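Local coordinates for GrpB family protein (Enterococcus faecalis, PDB 2NRK) that is of unknown function but belongs to the GrpB family, which is probably related to the nucleotidyltransferases, at residues Asn33-Glu38 / Leu57-Glu62; Ser87-Leu92 / His102-Gln107; His117-Asn122 / Glu166-Tyr171. All blocks are in the same frame, centred on the assembly; numbering follows the deposited sequence.

Overall arrangement
From the N terminus, contact 1 (33-38 with 57-62) forms first: strand 34-40 runs out, the chain turns back, and strand 54-60 returns antiparallel beside it. Contact 2 (87-92 with 102-107) closes a shorter loop, the hairpin of strands 89-94 and 101-107. Contact 3 closes the longest, a largely helical excursion between helix 111-126 and helix 157-171. The three loops follow in series, none enclosing or crossing another. Strand 101-107 lies parallel to 54-60, so contacts 1 and 2 belong to one mixed sheet, with centres about 10 Å apart. Contact 3 is tied to it through Glu38-Arg121 and Tyr106-His117, and like contact 1 reaches the second subunit.

Contact 1. Residues Asn33-Glu38 / Leu57-Glu62; sequences NCLKVE and LVIVEE
A chi1 of -167° carries the Asn33 carboxamide over to the backbone of Glu62, which it grips twice. OD1 of Asn33 takes N-H of Glu62 on a lone pair at 2.9 Å, while Asn33 ND2 donates to Glu62 O at 3.0 Å, nearly straight at 165° and close to the amide plane. This two-point hold fixes the amide's rotation; water 1 adds a further donor to OD1. The backbone carbonyl of Asn33 accepts from Glu61 N. A chi1 of -70° turns the Leu35 branch onto the aliphatic part of Glu61, which it crosses at about a right angle, Leu35 CG to Glu61 CG 3.8 Å. The carboxylate beyond pairs with Lys169 of the second subunit, and Trp172 of that subunit packs on Lys36 and Ile59.

Further along, Val37 and Val58 lie side by side, CG2 to CG2 at 4.1 Å, on the face covered by helix 14-30. Glu38 and Leu57 point to the other face, toward helix 111-126, where Glu38 is salt-bridged to Arg121. Ile59 O receives Leu35 N at 2.7 Å and, weakly, Lys36 N at 3.4 Å. Two consecutive residues thus face one, and the register moves by one residue between Cys34 and Lys36: a classic beta bulge in an antiparallel pair at the border of the mixed sheet.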
loop_
_atom_site.group_PDB
_atom_site.type_symbol
_atom_site.label_atom_id
_atom_site.label_comp_id
_atom_site.label_asym_id
_atom_site.label_seq_id
_atom_site.Cartn_x
_atom_site.Cartn_y
_atom_site.Cartn_z
ATOM N N ASN A 33 -4.608 -17.207 -10.037
ATOM C CA ASN A 33 -3.834 -15.996 -10.252
ATOM C C ASN A 33 -4.500 -14.781 -9.574
ATOM O O ASN A 33 -3.854 -13.752 -9.359
ATOM C CB ASN A 33 -3.698 -15.742 -11.747
ATOM C CG ASN A 33 -2.656 -14.698 -12.080
ATOM O OD1 ASN A 33 -1.698 -14.471 -11.333
ATOM N ND2 ASN A 33 -2.828 -14.069 -13.226
ATOM N N CYS A 34 -5.784 -14.908 -9.253
ATOM C CA CYS A 34 -6.538 -13.793 -8.644
ATOM C C CYS A 34 -6.361 -13.785 -7.131
ATOM O O CYS A 34 -6.766 -14.734 -6.433
ATOM C CB CYS A 34 -8.024 -13.878 -8.984
ATOM S SG CYS A 34 -8.968 -12.487 -8.303
ATOM N N LEU A 35 -5.726 -12.733 -6.621
ATOM C CA LEU A 35 -5.522 -12.624 -5.174
ATOM C C LEU A 35 -6.726 -11.980 -4.509
ATOM O O LEU A 35 -7.067 -12.342 -3.358
ATOM C CB LEU A 35 -4.281 -11.772 -4.855
ATOM C CG LEU A 35 -2.952 -12.449 -5.217
ATOM C CD1 LEU A 35 -1.834 -11.423 -5.220
ATOM C CD2 LEU A 35 -2.624 -13.577 -4.221
ATOM N N LYS A 36 -7.349 -11.018 -5.199
ATOM C CA LYS A 36 -8.438 -10.252 -4.592
ATOM C C LYS A 36 -9.198 -9.489 -5.682
ATOM O O LYS A 36 -8.594 -8.974 -6.604
ATOM C CB LYS A 36 -7.842 -9.251 -3.577
ATOM C CG LYS A 36 -8.862 -8.457 -2.788
ATOM C CD LYS A 36 -9.568 -9.374 -1.812
ATOM C CE LYS A 36 -10.577 -8.569 -1.016
ATOM N NZ LYS A 36 -11.050 -9.473 0.047
ATOM N N VAL A 37 -10.525 -9.408 -5.541
ATOM C CA VAL A 37 -11.319 -8.478 -6.358
ATOM C C VAL A 37 -11.986 -7.520 -5.403
ATOM O O VAL A 37 -12.683 -7.960 -4.472
ATOM C CB VAL A 37 -12.410 -9.193 -7.217
ATOM C CG1 VAL A 37 -13.188 -8.172 -8.035
ATOM C CG2 VAL A 37 -11.747 -10.225 -8.169
ATOM N N GLU A 38 -11.737 -6.234 -5.629
ATOM C CA GLU A 38 -12.295 -5.160 -4.789
ATOM C C GLU A 38 -13.242 -4.273 -5.620
ATOM O O GLU A 38 -12.974 -3.975 -6.793
ATOM C CB GLU A 38 -11.152 -4.277 -4.245
ATOM C CG GLU A 38 -10.214 -4.964 -3.226
ATOM C CD GLU A 38 -10.636 -4.834 -1.791
ATOM O OE1 GLU A 38 -11.794 -4.420 -1.480
ATOM O OE2 GLU A 38 -9.784 -5.187 -0.933
ATOM N N LEU A 57 -11.379 -3.600 -9.041
ATOM C CA LEU A 57 -9.918 -3.658 -8.857
ATOM C C LEU A 57 -9.568 -5.122 -8.678
ATOM O O LEU A 57 -10.038 -5.757 -7.745
ATOM C CB LEU A 57 -9.487 -2.844 -7.631
ATOM C CG LEU A 57 -7.978 -2.925 -7.273
ATOM C CD1 LEU A 57 -7.089 -2.439 -8.424
ATOM C CD2 LEU A 57 -7.672 -2.093 -6.014
ATOM N N VAL A 58 -8.837 -5.669 -9.629
ATOM C CA VAL A 58 -8.458 -7.078 -9.582
ATOM C C VAL A 58 -6.934 -7.122 -9.370
ATOM O O VAL A 58 -6.168 -6.559 -10.170
ATOM C CB VAL A 58 -8.834 -7.788 -10.910
ATOM C CG1 VAL A 58 -8.378 -9.221 -10.862
ATOM C CG2 VAL A 58 -10.340 -7.734 -11.152
ATOM N N ILE A 59 -6.513 -7.809 -8.312
ATOM C CA ILE A 59 -5.095 -7.880 -7.962
ATOM C C ILE A 59 -4.645 -9.303 -8.227
ATOM O O ILE A 59 -5.260 -10.255 -7.715
ATOM C CB ILE A 59 -4.895 -7.508 -6.466
ATOM C CG1 ILE A 59 -5.467 -6.112 -6.214
ATOM C CG2 ILE A 59 -3.429 -7.615 -6.132
ATOM C CD1 ILE A 59 -5.526 -5.784 -4.701
ATOM N N VAL A 60 -3.604 -9.457 -9.042
ATOM C CA VAL A 60 -3.128 -10.782 -9.474
ATOM C C VAL A 60 -1.662 -11.024 -9.122
ATOM O O VAL A 60 -0.893 -10.071 -8.889
ATOM C CB VAL A 60 -3.306 -10.991 -11.033
ATOM C CG1 VAL A 60 -4.789 -10.902 -11.396
ATOM C CG2 VAL A 60 -2.456 -9.967 -11.840
ATOM N N GLU A 61 -1.265 -12.300 -9.106
ATOM C CA GLU A 61 0.134 -12.653 -8.853
ATOM C C GLU A 61 1.022 -12.289 -10.030
ATOM O O GLU A 61 2.138 -11.793 -9.838
ATOM C CB GLU A 61 0.261 -14.146 -8.531
ATOM C CG GLU A 61 -0.405 -14.484 -7.220
ATOM C CD GLU A 61 0.042 -15.828 -6.637
ATOM O OE1 GLU A 61 1.246 -16.197 -6.746
ATOM O OE2 GLU A 61 -0.847 -16.492 -6.058
ATOM N N GLU A 62 0.520 -12.551 -11.246
ATOM C CA GLU A 62 1.302 -12.380 -12.474
ATOM C C GLU A 62 0.457 -11.736 -13.566
ATOM O O GLU A 62 -0.471 -12.355 -14.081
ATOM C CB GLU A 62 1.780 -13.727 -13.003
ATOM C CG GLU A 62 2.745 -14.477 -12.135
ATOM C CD GLU A 62 3.162 -15.769 -12.803
ATOM O OE1 GLU A 62 3.787 -15.692 -13.882
ATOM O OE2 GLU A 62 2.819 -16.844 -12.267
HETATM O O HOH W 1 -0.212 -17.056 -10.880
#

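Contact 2. Residues Ser87-Leu92 / His102-Gln107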
loop_
_atom_site.group_PDB
_atom_site.type_symbol
_atom_site.label_atom_id
_atom_site.label_comp_id
_atom_site.label_asym_id
_atom_site.label_seq_id
_atom_site.Cartn_x
_atom_site.Cartn_y
_atom_site.Cartn_z
ATOM N N SER A 87 1.030 1.700 -17.285
ATOM C CA SER A 87 2.030 0.636 -17.190
ATOM C C SER A 87 1.630 -0.432 -16.181
ATOM O O SER A 87 1.260 -0.113 -15.039
ATOM C CB SER A 87 3.414 1.224 -16.833
ATOM O OG SER A 87 4.415 0.235 -17.029
ATOM N N GLY A 88 1.659 -1.693 -16.598
ATOM C CA GLY A 88 1.312 -2.784 -15.684
ATOM C C GLY A 88 -0.159 -3.102 -15.516
ATOM O O GLY A 88 -0.488 -4.090 -14.879
ATOM N N ARG A 89 -1.049 -2.309 -16.111
ATOM C CA ARG A 89 -2.481 -2.586 -15.999
ATOM C C ARG A 89 -2.937 -3.544 -17.097
ATOM O O ARG A 89 -2.318 -3.589 -18.184
ATOM C CB ARG A 89 -3.280 -1.276 -16.090
ATOM C CG ARG A 89 -4.801 -1.486 -15.923
ATOM C CD ARG A 89 -5.525 -0.135 -15.855
ATOM N NE ARG A 89 -5.367 0.650 -17.103
ATOM C CZ ARG A 89 -6.094 1.740 -17.372
ATOM N NH1 ARG A 89 -7.011 2.161 -16.487
ATOM N NH2 ARG A 89 -5.919 2.429 -18.497
ATOM N N ARG A 90 -3.968 -4.333 -16.806
ATOM C CA ARG A 90 -4.856 -4.834 -17.875
ATOM C C ARG A 90 -6.237 -4.279 -17.635
ATOM O O ARG A 90 -6.807 -4.487 -16.565
ATOM C CB ARG A 90 -4.870 -6.362 -17.954
ATOM C CG ARG A 90 -3.490 -6.944 -18.289
ATOM C CD ARG A 90 -2.979 -6.493 -19.683
ATOM N NE ARG A 90 -1.737 -7.191 -20.032
ATOM C CZ ARG A 90 -0.518 -6.802 -19.662
ATOM N NH1 ARG A 90 -0.354 -5.680 -18.963
ATOM N NH2 ARG A 90 0.564 -7.540 -20.029
ATOM N N TYR A 91 -6.795 -3.620 -18.645
ATOM C CA TYR A 91 -8.038 -2.907 -18.479
ATOM C C TYR A 91 -9.091 -3.618 -19.342
ATOM O O TYR A 91 -8.803 -3.974 -20.496
ATOM C CB TYR A 91 -7.839 -1.468 -18.962
ATOM C CG TYR A 91 -9.072 -0.589 -18.903
ATOM C CD1 TYR A 91 -9.685 -0.305 -17.686
ATOM C CD2 TYR A 91 -9.581 0.013 -20.061
ATOM C CE1 TYR A 91 -10.817 0.554 -17.625
ATOM C CE2 TYR A 91 -10.710 0.871 -20.008
ATOM C CZ TYR A 91 -11.315 1.105 -18.783
ATOM O OH TYR A 91 -12.427 1.939 -18.749
ATOM N N LEU A 92 -10.268 -3.828 -18.772
ATOM C CA LEU A 92 -11.403 -4.422 -19.497
ATOM C C LEU A 92 -12.578 -3.473 -19.403
ATOM O O LEU A 92 -12.819 -2.877 -18.361
ATOM C CB LEU A 92 -11.850 -5.754 -18.872
ATOM C CG LEU A 92 -10.832 -6.824 -18.451
ATOM C CD1 LEU A 92 -11.553 -7.991 -17.793
ATOM C CD2 LEU A 92 -10.083 -7.288 -19.637
ATOM N N HIS A 102 -16.118 -1.601 -15.676
ATOM C CA HIS A 102 -14.705 -1.262 -15.982
ATOM C C HIS A 102 -13.862 -2.095 -15.009
ATOM O O HIS A 102 -14.123 -2.081 -13.795
ATOM C CB HIS A 102 -14.414 0.193 -15.727
ATOM C CG HIS A 102 -14.967 1.101 -16.774
ATOM N ND1 HIS A 102 -15.063 2.463 -16.595
ATOM C CD2 HIS A 102 -15.461 0.840 -18.004
ATOM C CE1 HIS A 102 -15.573 3.008 -17.683
ATOM N NE2 HIS A 102 -15.823 2.052 -18.557
ATOM N N VAL A 103 -12.941 -2.879 -15.551
ATOM C CA VAL A 103 -12.124 -3.769 -14.715
ATOM C C VAL A 103 -10.682 -3.344 -14.807
ATOM O O VAL A 103 -10.132 -3.239 -15.908
ATOM C CB VAL A 103 -12.292 -5.252 -15.180
ATOM C CG1 VAL A 103 -11.474 -6.195 -14.288
ATOM C CG2 VAL A 103 -13.768 -5.653 -15.171
ATOM N N HIS A 104 -10.062 -3.096 -13.650
ATOM C CA HIS A 104 -8.710 -2.534 -13.601
ATOM C C HIS A 104 -7.868 -3.621 -12.942
ATOM O O HIS A 104 -8.030 -3.872 -11.736
ATOM C CB HIS A 104 -8.679 -1.288 -12.698
ATOM C CG HIS A 104 -9.714 -0.256 -13.039
ATOM N ND1 HIS A 104 -9.428 0.870 -13.781
ATOM C CD2 HIS A 104 -11.039 -0.202 -12.768
ATOM C CE1 HIS A 104 -10.530 1.590 -13.926
ATOM N NE2 HIS A 104 -11.524 0.961 -13.327
ATOM N N ILE A 105 -7.042 -4.299 -13.735
ATOM C CA ILE A 105 -6.279 -5.438 -13.223
ATOM C C ILE A 105 -4.826 -4.988 -13.038
ATOM O O ILE A 105 -4.220 -4.421 -13.944
ATOM C CB ILE A 105 -6.346 -6.653 -14.168
ATOM C CG1 ILE A 105 -7.805 -7.012 -14.501
ATOM C CG2 ILE A 105 -5.680 -7.863 -13.526
ATOM C CD1 ILE A 105 -7.944 -8.112 -15.616
ATOM N N TYR A 106 -4.266 -5.252 -11.850
ATOM C CA TYR A 106 -2.860 -4.924 -11.611
ATOM C C TYR A 106 -2.141 -6.087 -10.923
ATOM O O TYR A 106 -2.756 -6.878 -10.217
ATOM C CB TYR A 106 -2.722 -3.728 -10.679
ATOM C CG TYR A 106 -3.331 -2.428 -11.177
ATOM C CD1 TYR A 106 -2.610 -1.556 -11.991
ATOM C CD2 TYR A 106 -4.599 -2.054 -10.744
ATOM C CE1 TYR A 106 -3.199 -0.302 -12.385
ATOM C CE2 TYR A 106 -5.179 -0.852 -11.134
ATOM C CZ TYR A 106 -4.486 0.004 -11.933
ATOM O OH TYR A 106 -5.115 1.220 -12.235
ATOM N N GLN A 107 -0.834 -6.161 -11.130
ATOM C CA GLN A 107 -0.020 -7.114 -10.387
ATOM C C GLN A 107 0.128 -6.657 -8.925
ATOM O O GLN A 107 0.129 -5.452 -8.639
ATOM C CB GLN A 107 1.365 -7.222 -11.014
ATOM C CG GLN A 107 2.102 -8.481 -10.614
ATOM C CD GLN A 107 3.242 -8.758 -11.579
ATOM O OE1 GLN A 107 3.058 -9.427 -12.596
ATOM N NE2 GLN A 107 4.405 -8.203 -11.285
HETATM O O HOH W 2 0.649 -4.001 -12.337
HETATM O O HOH W 3 -6.965 2.073 -13.738
#
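Leu92 and Val103 form the close-packed part of this antiparallel pair, their side chains lying alongside each other with CB atoms 3.8 Å apart. Leu92 CD1 also reaches Ile105 CD1, at 4.2 Å. Paired backbone bonds link Leu92 with Val103 and Arg90 with Ile105.

On the other face, Tyr91 sets its OH over the centre of the His102 ring, 3.2 Å above the plane. Its ring lies oblique to that of His104, at 52° between planes. The extended start of the Arg89 chain (chi1 -178°) lays CG over a face of the Tyr106 ring.

Two waters fill in on the less closely packed side. Water 3 bridges Arg89 NH1 and His104 ND1, which themselves stand 3.9 Å apart; its approach to Tyr106 OH is doubtfully short. Arg89 NE donates to Glu83 O. At the looser Gly88 end, water 2 bridges Gly88 O (2.8 Å) and Gln107 N.

The hairpin lies inside the mixed sheet: strand 54-60 flanks 101-107, with Asp55 holding His104 NE2, and strand 79-80 borders 89-94. Tyr106 OH reaches His117 on helix 111-126.

Contact 3. Residues His117-Asn122 / Glu166-Tyr171; sequences HLAFRN and EALKKY
This is a small, alanine-lined crossing of two helices, at which the C-terminal helix 157-171 packs across helix 111-126. The local axes run 91° apart and approach to 7.9 Å, a separation that short side chains permit. CB of Ala167 comes to 3.4 Å from Ala119 O and also meets the backbone of Phe120, whose side chain starts away from residues 166-171 and packs on Ile163 and Glu164, earlier in helix 157-171. Ala119 CB in turn touches Ala167 CB, Leu168 CD1 and Tyr171 CB, each at 4.1 Å, so one methyl group serves three residues of the crossing helix.

With chi1 at -175°, the side chain of Tyr171 extends across helix 111-126, roughly at right angles to its local axis. ND2 of Asn122 lies at the edge of its ring, 4.2 Å from CE1. The amide is held by its neighbour in the same helix: Arg121 NE and NH2 both donate to Asn122 OD1, which lies in the guanidinium plane.

Tyr171 OH is hydrogen-bonded to Tyr171 of the second subunit. Between residues 117-122 and 166-171 no direct hydrogen bond forms; water 4 donates to both Ala119 O and Ala167 O, and just beyond, Glu166 OE1 bonds Tyr123 OH of helix 111-126. Apolar contact and one bridging water thus join these two segments, while Arg121 is directed toward strand 34-40, and Tyr171 OH and Lys169 toward the second subunit.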
loop_
_atom_site.group_PDB
_atom_site.type_symbol
_atom_site.label_atom_id
_atom_site.label_comp_id
_atom_site.label_asym_id
_atom_site.label_seq_id
_atom_site.Cartn_x
_atom_site.Cartn_y
_atom_site.Cartn_z
ATOM N N HIS A 117 -6.451 3.593 -5.691
ATOM C CA HIS A 117 -7.870 3.256 -5.735
ATOM C C HIS A 117 -8.433 2.947 -4.360
ATOM O O HIS A 117 -9.485 3.465 -4.015
ATOM C CB HIS A 117 -8.101 2.041 -6.647
ATOM C CG HIS A 117 -7.778 2.307 -8.085
ATOM N ND1 HIS A 117 -8.455 3.255 -8.828
ATOM C CD2 HIS A 117 -6.867 1.749 -8.919
ATOM C CE1 HIS A 117 -7.985 3.254 -10.069
ATOM N NE2 HIS A 117 -7.005 2.367 -10.146
ATOM N N LEU A 118 -7.757 2.095 -3.580
ATOM C CA LEU A 118 -8.341 1.678 -2.303
ATOM C C LEU A 118 -8.375 2.840 -1.312
ATOM O O LEU A 118 -9.354 3.000 -0.590
ATOM C CB LEU A 118 -7.574 0.492 -1.676
ATOM C CG LEU A 118 -7.692 -0.798 -2.491
ATOM C CD1 LEU A 118 -6.706 -1.849 -1.891
ATOM C CD2 LEU A 118 -9.142 -1.322 -2.486
ATOM N N ALA A 119 -7.303 3.631 -1.256
ATOM C CA ALA A 119 -7.286 4.730 -0.293
ATOM C C ALA A 119 -8.395 5.725 -0.620
ATOM O O ALA A 119 -9.083 6.192 0.285
ATOM C CB ALA A 119 -5.913 5.420 -0.277
ATOM N N PHE A 120 -8.553 6.050 -1.915
ATOM C CA PHE A 120 -9.569 7.007 -2.395
ATOM C C PHE A 120 -10.952 6.540 -1.957
ATOM O O PHE A 120 -11.701 7.304 -1.343
ATOM C CB PHE A 120 -9.490 7.101 -3.922
ATOM C CG PHE A 120 -10.475 8.068 -4.530
ATOM C CD1 PHE A 120 -10.252 9.441 -4.495
ATOM C CD2 PHE A 120 -11.587 7.574 -5.204
ATOM C CE1 PHE A 120 -11.182 10.360 -5.103
ATOM C CE2 PHE A 120 -12.515 8.471 -5.794
ATOM C CZ PHE A 120 -12.308 9.842 -5.737
ATOM N N ARG A 121 -11.255 5.266 -2.215
ATOM C CA ARG A 121 -12.531 4.692 -1.796
ATOM C C ARG A 121 -12.723 4.772 -0.285
ATOM O O ARG A 121 -13.769 5.265 0.204
ATOM C CB ARG A 121 -12.618 3.219 -2.229
ATOM C CG ARG A 121 -13.920 2.560 -1.734
ATOM C CD ARG A 121 -13.761 1.050 -1.870
ATOM N NE ARG A 121 -12.868 0.530 -0.821
ATOM C CZ ARG A 121 -12.482 -0.745 -0.746
ATOM N NH1 ARG A 121 -12.918 -1.648 -1.647
ATOM N NH2 ARG A 121 -11.661 -1.128 0.226
ATOM N N ASN A 122 -11.722 4.302 0.459
ATOM C CA ASN A 122 -11.869 4.225 1.927
ATOM C C ASN A 122 -12.102 5.615 2.504
ATOM O O ASN A 122 -12.928 5.803 3.405
ATOM C CB ASN A 122 -10.650 3.554 2.532
ATOM C CG ASN A 122 -10.539 2.094 2.176
ATOM O OD1 ASN A 122 -11.439 1.502 1.556
ATOM N ND2 ASN A 122 -9.413 1.472 2.581
ATOM N N GLU A 166 -5.160 13.469 -0.124
ATOM C CA GLU A 166 -5.687 13.440 1.234
ATOM C C GLU A 166 -5.940 11.992 1.669
ATOM O O GLU A 166 -5.657 11.616 2.821
ATOM C CB GLU A 166 -6.999 14.210 1.328
ATOM C CG GLU A 166 -6.837 15.712 1.095
ATOM C CD GLU A 166 -8.143 16.506 1.271
ATOM O OE1 GLU A 166 -9.199 15.931 1.600
ATOM O OE2 GLU A 166 -8.108 17.738 1.070
ATOM N N ALA A 167 -6.470 11.183 0.740
ATOM C CA ALA A 167 -6.858 9.812 1.052
ATOM C C ALA A 167 -5.642 8.944 1.390
ATOM O O ALA A 167 -5.688 8.147 2.332
ATOM C CB ALA A 167 -7.587 9.202 -0.141
ATOM N N LEU A 168 -4.567 9.110 0.615
ATOM C CA LEU A 168 -3.370 8.268 0.804
ATOM C C LEU A 168 -2.682 8.643 2.128
ATOM O O LEU A 168 -2.180 7.758 2.828
ATOM C CB LEU A 168 -2.412 8.399 -0.377
ATOM C CG LEU A 168 -1.266 7.365 -0.428
ATOM C CD1 LEU A 168 -1.830 5.903 -0.330
ATOM C CD2 LEU A 168 -0.419 7.593 -1.690
ATOM N N LYS A 169 -2.672 9.933 2.469
ATOM C CA LYS A 169 -2.161 10.360 3.782
ATOM C C LYS A 169 -2.958 9.664 4.891
ATOM O O LYS A 169 -2.384 9.114 5.830
ATOM C CB LYS A 169 -2.234 11.886 3.946
ATOM C CG LYS A 169 -1.240 12.612 3.049
ATOM C CD LYS A 169 -1.433 14.131 3.124
ATOM C CE LYS A 169 -0.402 14.863 2.267
ATOM N NZ LYS A 169 -0.626 16.333 2.417
ATOM N N LYS A 170 -4.285 9.680 4.760
ATOM C CA LYS A 170 -5.168 9.121 5.794
ATOM C C LYS A 170 -5.011 7.605 5.925
ATOM O O LYS A 170 -5.173 7.039 7.039
ATOM C CB LYS A 170 -6.644 9.487 5.480
ATOM C CG LYS A 170 -7.641 9.065 6.588
ATOM C CD LYS A 170 -7.403 9.782 7.956
ATOM C CE LYS A 170 -7.431 11.306 7.871
ATOM N NZ LYS A 170 -7.102 12.048 9.171
ATOM N N TYR A 171 -4.712 6.961 4.805
ATOM C CA TYR A 171 -4.592 5.494 4.718
ATOM C C TYR A 171 -3.642 4.954 5.812
ATOM O O TYR A 171 -3.864 3.879 6.349
ATOM C CB TYR A 171 -4.084 5.070 3.328
ATOM C CG TYR A 171 -4.067 3.569 3.147
ATOM C CD1 TYR A 171 -5.247 2.862 2.812
ATOM C CD2 TYR A 171 -2.887 2.834 3.348
ATOM C CE1 TYR A 171 -5.204 1.452 2.669
ATOM C CE2 TYR A 171 -2.849 1.435 3.195
ATOM C CZ TYR A 171 -4.002 0.744 2.869
ATOM O OH TYR A 171 -3.910 -0.638 2.763
HETATM O O HOH W 4 -7.759 6.433 2.841
#